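Local coordinates for protein agglutinin (Narcissus pseudonarcissus, PDB 3DZW) that binds mannose-containing glycans, here alpha-1,3-linked mannobiose, as a monocot mannose-binding lectin of the daffodil that assembles from four subunits, at residues D28-L33 and W41-G46; I3-E8 and N83-L88. All blocks are in the same frame, centred on the assembly; numbering follows the deposited sequence.

Interaction 1 of 2, residues D28-L33 and W41-G46; sequences DCNLVL and WATNTG. With MAN (alpha-D-mannopyranose), chain D.
L33 and W41 face each other as a hydrogen-bonded antiparallel pair, and their CB atoms pack 4.2 Å apart. The indole, with CG anti to the backbone N (chi1 -176°), reaches forward along the strand toward T43, so that CZ3 comes to 4.5 Å from L31 CG. On the other side of the strands V32 CG2 lies 3.9 Å from A42 CB. Backbone bonds tie the pairs together: L33 N gives to W41 O, and T43 N to L31 O.

Beyond A42 the chain leaves regular pairing and side chains take over. T43 turns its hydroxyl back between its backbone N and carbonyl carbon, where OG1 accepts from L31 N at 3.2 Å and passes its own proton to T45 OG1. That second hydroxyl in turn donates to C29 O at 2.7 Å, so the two hydroxyls form a chain of bonds at the open end of the hairpin.

N30 links this loop to the sugar. Its OD1 takes T45 N from above the amide plane, 62° out of it, while ND2 points nearly straight (170°) at O2 of the mannose. The same O2 donates to D28 OD2 at 2.7 Å, so one hydroxyl is gripped from two directions; D28 OD1, receiving N30 N in an Asx turn, holds the carboxylate in place. Q26 and Y34 complete the polar grip, the QxDxNxVxY signature of this lectin family.

Behind the hairpin of strands 31-35 and 38-42, F23 of strand 21-25 packs against L31, L33 and W41, and C29 is disulfide-bonded to C52, just before strand 53-56.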
loop_
_atom_site.group_PDB
_atom_site.type_symbol
_atom_site.label_atom_id
_atom_site.label_comp_id
_atom_site.label_asym_id
_atom_site.label_seq_id
_atom_site.Cartn_x
_atom_site.Cartn_y
_atom_site.Cartn_z
ATOM N N ASP A 28 5.619 -9.743 24.129
ATOM C CA ASP A 28 5.741 -10.952 24.984
ATOM C C ASP A 28 6.689 -12.036 24.369
ATOM O O ASP A 28 6.711 -13.180 24.834
ATOM C CB ASP A 28 4.352 -11.568 25.308
ATOM C CG ASP A 28 3.680 -12.239 24.082
ATOM O OD1 ASP A 28 4.192 -12.114 22.954
ATOM O OD2 ASP A 28 2.632 -12.896 24.274
ATOM N N CYS A 29 7.443 -11.646 23.318
ATOM C CA CYS A 29 8.439 -12.544 22.590
ATOM C C CYS A 29 7.831 -13.644 21.674
ATOM O O CYS A 29 8.560 -14.492 21.168
ATOM C CB CYS A 29 9.474 -13.162 23.576
ATOM S SG CYS A 29 10.617 -11.980 24.192
ATOM N N ASN A 30 6.514 -13.605 21.448
ATOM C CA ASN A 30 5.888 -14.556 20.586
ATOM C C ASN A 30 5.728 -13.897 19.209
ATOM O O ASN A 30 5.233 -12.772 19.105
ATOM C CB ASN A 30 4.525 -14.990 21.149
ATOM C CG ASN A 30 4.000 -16.333 20.530
ATOM O OD1 ASN A 30 4.752 -17.088 19.891
ATOM N ND2 ASN A 30 2.718 -16.628 20.763
ATOM N N LEU A 31 6.213 -14.585 18.167
ATOM C CA LEU A 31 6.107 -14.119 16.773
ATOM C C LEU A 31 4.881 -14.771 16.236
ATOM O O LEU A 31 4.834 -15.997 16.111
ATOM C CB LEU A 31 7.342 -14.521 15.981
ATOM C CG LEU A 31 7.381 -14.218 14.473
ATOM C CD1 LEU A 31 7.264 -12.742 14.190
ATOM C CD2 LEU A 31 8.673 -14.789 13.866
ATOM N N VAL A 32 3.868 -13.961 15.894
ATOM C CA VAL A 32 2.580 -14.478 15.474
ATOM C C VAL A 32 2.002 -13.910 14.161
ATOM O O VAL A 32 2.166 -12.729 13.858
ATOM C CB VAL A 32 1.531 -14.160 16.583
ATOM C CG1 VAL A 32 0.173 -14.806 16.276
ATOM C CG2 VAL A 32 2.038 -14.603 17.957
ATOM N N LEU A 33 1.324 -14.789 13.401
ATOM C CA LEU A 33 0.631 -14.425 12.170
ATOM C C LEU A 33 -0.850 -14.394 12.463
ATOM O O LEU A 33 -1.422 -15.405 12.915
ATOM C CB LEU A 33 0.904 -15.436 11.054
ATOM C CG LEU A 33 0.160 -15.205 9.713
ATOM C CD1 LEU A 33 0.542 -13.870 9.084
ATOM C CD2 LEU A 33 0.427 -16.342 8.741
ATOM N N TRP A 41 -0.678 -18.942 13.119
ATOM C CA TRP A 41 0.671 -19.519 13.237
ATOM C C TRP A 41 1.468 -18.728 14.255
ATOM O O TRP A 41 1.272 -17.514 14.402
ATOM C CB TRP A 41 1.399 -19.512 11.886
ATOM C CG TRP A 41 2.780 -20.195 11.899
ATOM C CD1 TRP A 41 3.056 -21.492 11.566
ATOM C CD2 TRP A 41 4.040 -19.599 12.259
ATOM N NE1 TRP A 41 4.409 -21.741 11.697
ATOM C CE2 TRP A 41 5.032 -20.601 12.126
ATOM C CE3 TRP A 41 4.422 -18.322 12.691
ATOM C CZ2 TRP A 41 6.385 -20.359 12.399
ATOM C CZ3 TRP A 41 5.769 -18.084 12.963
ATOM C CH2 TRP A 41 6.732 -19.103 12.815
ATOM N N ALA A 42 2.374 -19.407 14.962
ATOM C CA ALA A 42 3.224 -18.743 15.951
ATOM C C ALA A 42 4.446 -19.580 16.291
ATOM O O ALA A 42 4.465 -20.795 16.061
ATOM C CB ALA A 42 2.427 -18.427 17.219
ATOM N N THR A 43 5.469 -18.923 16.838
ATOM C CA THR A 43 6.698 -19.601 17.251
ATOM C C THR A 43 6.509 -20.294 18.615
ATOM O O THR A 43 7.353 -21.107 19.029
ATOM C CB THR A 43 7.887 -18.633 17.323
ATOM O OG1 THR A 43 7.548 -17.494 18.146
ATOM C CG2 THR A 43 8.272 -18.152 15.928
ATOM N N ASN A 44 5.399 -19.964 19.304
ATOM C CA ASN A 44 5.071 -20.546 20.607
ATOM C C ASN A 44 6.154 -20.256 21.631
ATOM O O ASN A 44 6.548 -21.132 22.407
ATOM C CB ASN A 44 4.827 -22.055 20.468
ATOM C CG ASN A 44 3.732 -22.381 19.449
ATOM O OD1 ASN A 44 2.750 -21.657 19.322
ATOM N ND2 ASN A 44 3.896 -23.482 18.741
ATOM N N THR A 45 6.632 -19.011 21.620
ATOM C CA THR A 45 7.669 -18.549 22.524
ATOM C C THR A 45 7.158 -17.391 23.412
ATOM O O THR A 45 7.947 -16.577 23.916
ATOM C CB THR A 45 8.923 -18.113 21.745
ATOM O OG1 THR A 45 8.558 -17.151 20.738
ATOM C CG2 THR A 45 9.568 -19.309 21.073
ATOM N N GLY A 46 5.838 -17.331 23.604
ATOM C CA GLY A 46 5.235 -16.309 24.437
ATOM C C GLY A 46 5.537 -16.579 25.908
ATOM O O GLY A 46 5.514 -17.726 26.348
HETATM C C1 MAN D . -0.096 -16.484 23.248
HETATM C C2 MAN D . 0.009 -14.913 23.123
HETATM C C3 MAN D . -1.136 -14.384 22.272
HETATM C C4 MAN D . -1.187 -15.125 20.910
HETATM C C5 MAN D . -1.246 -16.668 21.057
HETATM C C6 MAN D . -1.107 -17.353 19.712
HETATM O O1 MAN D . -0.874 -17.039 24.411
HETATM O O2 MAN D . 1.253 -14.552 22.571
HETATM O O3 MAN D . -0.963 -12.989 22.102
HETATM O O4 MAN D . -2.309 -14.709 20.179
HETATM O O5 MAN D . -0.216 -17.180 21.903
HETATM O O6 MAN D . -1.047 -18.754 19.912
HETATM O O HOH W 1 1.524 -19.640 20.817
#

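Interaction 2 of 2, residues I3-E8 and N83-L88; sequences ILYSGE and NYVCVL. With MAN (alpha-D-mannopyranose), chain C; MAN (alpha-D-mannopyranose), chain B.
I3 pairs with V87, and its side chain also reaches obliquely to V85. From CB, which sits 4.2 Å from C86 O, the CG2 branch runs anti to the backbone N and meets V85 CB at 3.9 Å. The same methyl stands 3.6 Å above the centre of the Y5 ring, a CH-pi type of packing. CG1, the other branch, lies beside V87 CG2 at 4.1 Å, the two side chains pointing the same way, and I3 CD1 at its tip comes 3.7 Å from Y5 OH. Y5 continues this apolar face, its CD2 resting on V85 CG1.

Strand 3-5 runs antiparallel to strand 84-88, and L4 and C86 exchange two backbone bonds, L4 N to C86 O being almost straight at 174°. Further along, S6 N gives to Y84 O. S6 OG, folded between its backbone N and carbonyl carbon (chi1 56°), accepts Y84 N at 3.0 Å and also meets a water shared with N83 OD1. Y5 N donates to E8 OE1, bracing the type II turn from Y5 to E8.

At the far end N83 ND2 donates to O2 of a mannose in a site made mainly by the second subunit, D91 and Y97 among others. Both faces are thus apolar, I3, Y5, V85 and V87 on one, L4 and C86 on the other, while polar groups gather at the S6/N83 end.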
loop_
_atom_site.group_PDB
_atom_site.type_symbol
_atom_site.label_atom_id
_atom_site.label_comp_id
_atom_site.label_asym_id
_atom_site.label_seq_id
_atom_site.Cartn_x
_atom_site.Cartn_y
_atom_site.Cartn_z
ATOM N N ILE A 3 7.575 -6.932 3.229
ATOM C CA ILE A 3 8.884 -7.616 3.150
ATOM C C ILE A 3 9.882 -7.198 4.223
ATOM O O ILE A 3 10.016 -5.993 4.546
ATOM C CB ILE A 3 9.580 -7.359 1.762
ATOM C CG1 ILE A 3 8.687 -7.778 0.608
ATOM C CG2 ILE A 3 10.960 -8.078 1.683
ATOM C CD1 ILE A 3 9.315 -7.489 -0.786
ATOM N N LEU A 4 10.563 -8.198 4.800
ATOM C CA LEU A 4 11.624 -7.979 5.747
ATOM C C LEU A 4 12.889 -8.421 4.980
ATOM O O LEU A 4 13.075 -9.620 4.706
ATOM C CB LEU A 4 11.445 -8.773 7.037
ATOM C CG LEU A 4 12.527 -8.521 8.127
ATOM C CD1 LEU A 4 12.489 -7.076 8.599
ATOM C CD2 LEU A 4 12.377 -9.470 9.309
ATOM N N TYR A 5 13.723 -7.449 4.597
ATOM C CA TYR A 5 14.951 -7.725 3.812
ATOM C C TYR A 5 16.094 -8.216 4.671
ATOM O O TYR A 5 16.159 -7.901 5.862
ATOM C CB TYR A 5 15.391 -6.461 3.042
ATOM C CG TYR A 5 14.427 -6.016 1.953
ATOM C CD1 TYR A 5 13.380 -5.147 2.231
ATOM C CD2 TYR A 5 14.582 -6.459 0.639
ATOM C CE1 TYR A 5 12.490 -4.734 1.216
ATOM C CE2 TYR A 5 13.698 -6.057 -0.376
ATOM C CZ TYR A 5 12.665 -5.197 -0.081
ATOM O OH TYR A 5 11.803 -4.800 -1.080
ATOM N N SER A 6 17.004 -9.014 4.074
ATOM C CA SER A 6 18.169 -9.507 4.823
ATOM C C SER A 6 18.979 -8.300 5.285
ATOM O O SER A 6 19.201 -7.343 4.509
ATOM C CB SER A 6 19.022 -10.510 4.001
ATOM O OG SER A 6 19.455 -9.971 2.764
ATOM N N GLY A 7 19.393 -8.330 6.558
ATOM C CA GLY A 7 20.132 -7.223 7.170
ATOM C C GLY A 7 19.198 -6.299 7.986
ATOM O O GLY A 7 19.665 -5.346 8.624
ATOM N N GLU A 8 17.877 -6.585 7.951
ATOM C CA GLU A 8 16.859 -5.790 8.700
ATOM C C GLU A 8 16.284 -6.575 9.864
ATOM O O GLU A 8 16.358 -7.820 9.896
ATOM C CB GLU A 8 15.707 -5.346 7.788
ATOM C CG GLU A 8 16.109 -4.406 6.639
ATOM C CD GLU A 8 14.899 -3.937 5.801
ATOM O OE1 GLU A 8 13.866 -4.656 5.761
ATOM O OE2 GLU A 8 14.994 -2.857 5.173
ATOM N N ASN A 83 21.872 -12.266 -0.439
ATOM C CA ASN A 83 20.684 -11.426 -0.255
ATOM C C ASN A 83 19.421 -12.267 -0.264
ATOM O O ASN A 83 19.190 -13.044 -1.198
ATOM C CB ASN A 83 20.634 -10.354 -1.346
ATOM C CG ASN A 83 21.802 -9.344 -1.239
ATOM O OD1 ASN A 83 21.911 -8.604 -0.264
ATOM N ND2 ASN A 83 22.632 -9.296 -2.263
ATOM N N TYR A 84 18.600 -12.105 0.784
ATOM C CA TYR A 84 17.360 -12.860 0.957
ATOM C C TYR A 84 16.201 -11.954 1.324
ATOM O O TYR A 84 16.404 -10.799 1.690
ATOM C CB TYR A 84 17.519 -13.883 2.082
ATOM C CG TYR A 84 18.626 -14.910 1.900
ATOM C CD1 TYR A 84 19.948 -14.606 2.220
ATOM C CD2 TYR A 84 18.341 -16.201 1.466
ATOM C CE1 TYR A 84 20.971 -15.562 2.066
ATOM C CE2 TYR A 84 19.361 -17.158 1.314
ATOM C CZ TYR A 84 20.662 -16.824 1.619
ATOM O OH TYR A 84 21.664 -17.766 1.475
ATOM N N VAL A 85 14.975 -12.497 1.233
ATOM C CA VAL A 85 13.759 -11.769 1.611
ATOM C C VAL A 85 12.758 -12.671 2.339
ATOM O O VAL A 85 12.609 -13.830 1.991
ATOM C CB VAL A 85 13.012 -11.112 0.383
ATOM C CG1 VAL A 85 13.834 -9.967 -0.218
ATOM C CG2 VAL A 85 12.638 -12.161 -0.681
ATOM N N CYS A 86 12.118 -12.119 3.380
ATOM C CA CYS A 86 11.052 -12.800 4.127
ATOM C C CYS A 86 9.801 -12.037 3.743
ATOM O O CYS A 86 9.672 -10.854 4.075
ATOM C CB CYS A 86 11.274 -12.748 5.612
ATOM S SG CYS A 86 9.893 -13.499 6.598
ATOM N N VAL A 87 8.875 -12.706 3.043
ATOM C CA VAL A 87 7.671 -12.063 2.529
ATOM C C VAL A 87 6.344 -12.541 3.111
ATOM O O VAL A 87 6.090 -13.735 3.160
ATOM C CB VAL A 87 7.570 -12.303 0.973
ATOM C CG1 VAL A 87 6.362 -11.567 0.373
ATOM C CG2 VAL A 87 8.861 -11.894 0.259
ATOM N N LEU A 88 5.501 -11.577 3.569
ATOM C CA LEU A 88 4.136 -11.862 4.022
ATOM C C LEU A 88 3.346 -11.702 2.749
ATOM O O LEU A 88 3.078 -10.579 2.305
ATOM C CB LEU A 88 3.664 -10.900 5.110
ATOM C CG LEU A 88 2.167 -10.986 5.524
ATOM C CD1 LEU A 88 1.761 -12.395 5.939
ATOM C CD2 LEU A 88 1.845 -9.980 6.637
HETATM C C1 MAN C . 21.609 -4.577 -3.624
HETATM C C2 MAN C . 20.260 -4.476 -2.926
HETATM C C3 MAN C . 19.765 -5.866 -2.518
HETATM C C4 MAN C . 19.751 -6.789 -3.720
HETATM C C5 MAN C . 21.115 -6.777 -4.424
HETATM C C6 MAN C . 21.096 -7.615 -5.695
HETATM O O2 MAN C . 19.321 -3.840 -3.788
HETATM O O3 MAN C . 18.465 -5.790 -1.957
HETATM O O4 MAN C . 19.411 -8.111 -3.303
HETATM O O5 MAN C . 21.501 -5.431 -4.747
HETATM O O6 MAN C . 22.398 -7.654 -6.264
HETATM C C1 MAN B . 26.241 -5.984 -3.471
HETATM C C2 MAN B . 24.675 -6.179 -3.236
HETATM C C3 MAN B . 23.934 -4.832 -3.173
HETATM C C4 MAN B . 24.696 -3.838 -2.292
HETATM C C5 MAN B . 26.103 -3.565 -2.831
HETATM C C6 MAN B . 26.837 -2.538 -1.971
HETATM O O1 MAN B . 26.781 -6.432 -4.816
HETATM O O2 MAN B . 24.462 -6.902 -2.063
HETATM O O3 MAN B . 22.607 -5.007 -2.673
HETATM O O4 MAN B . 23.990 -2.628 -2.229
HETATM O O5 MAN B . 26.883 -4.748 -2.845
HETATM O O6 MAN B . 27.116 -3.103 -0.706
HETATM O O HOH W 2 22.071 -9.365 2.940
#

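How the interactions relate
Interaction 1 and interaction 2 are centred about 19 Å apart, on opposite sides of the chain's centre, and belong to different antiparallel sheets. Interaction 2 joins the N-terminal strand 3-5 to strand 84-88, closing a long loop of chain within which interaction 1, a local hairpin of strands 31-35 and 38-42, is nested. They still meet in the interior, where L33 CD1 lies 3.7 Å from L88 CD1, so the sheets share a common core, as in the beta-prism II fold of this family. Both contacts also touch the second subunit; the sugar site at interaction 1 is built within one chain, whereas at interaction 2 N83 adds to a site on the second subunit.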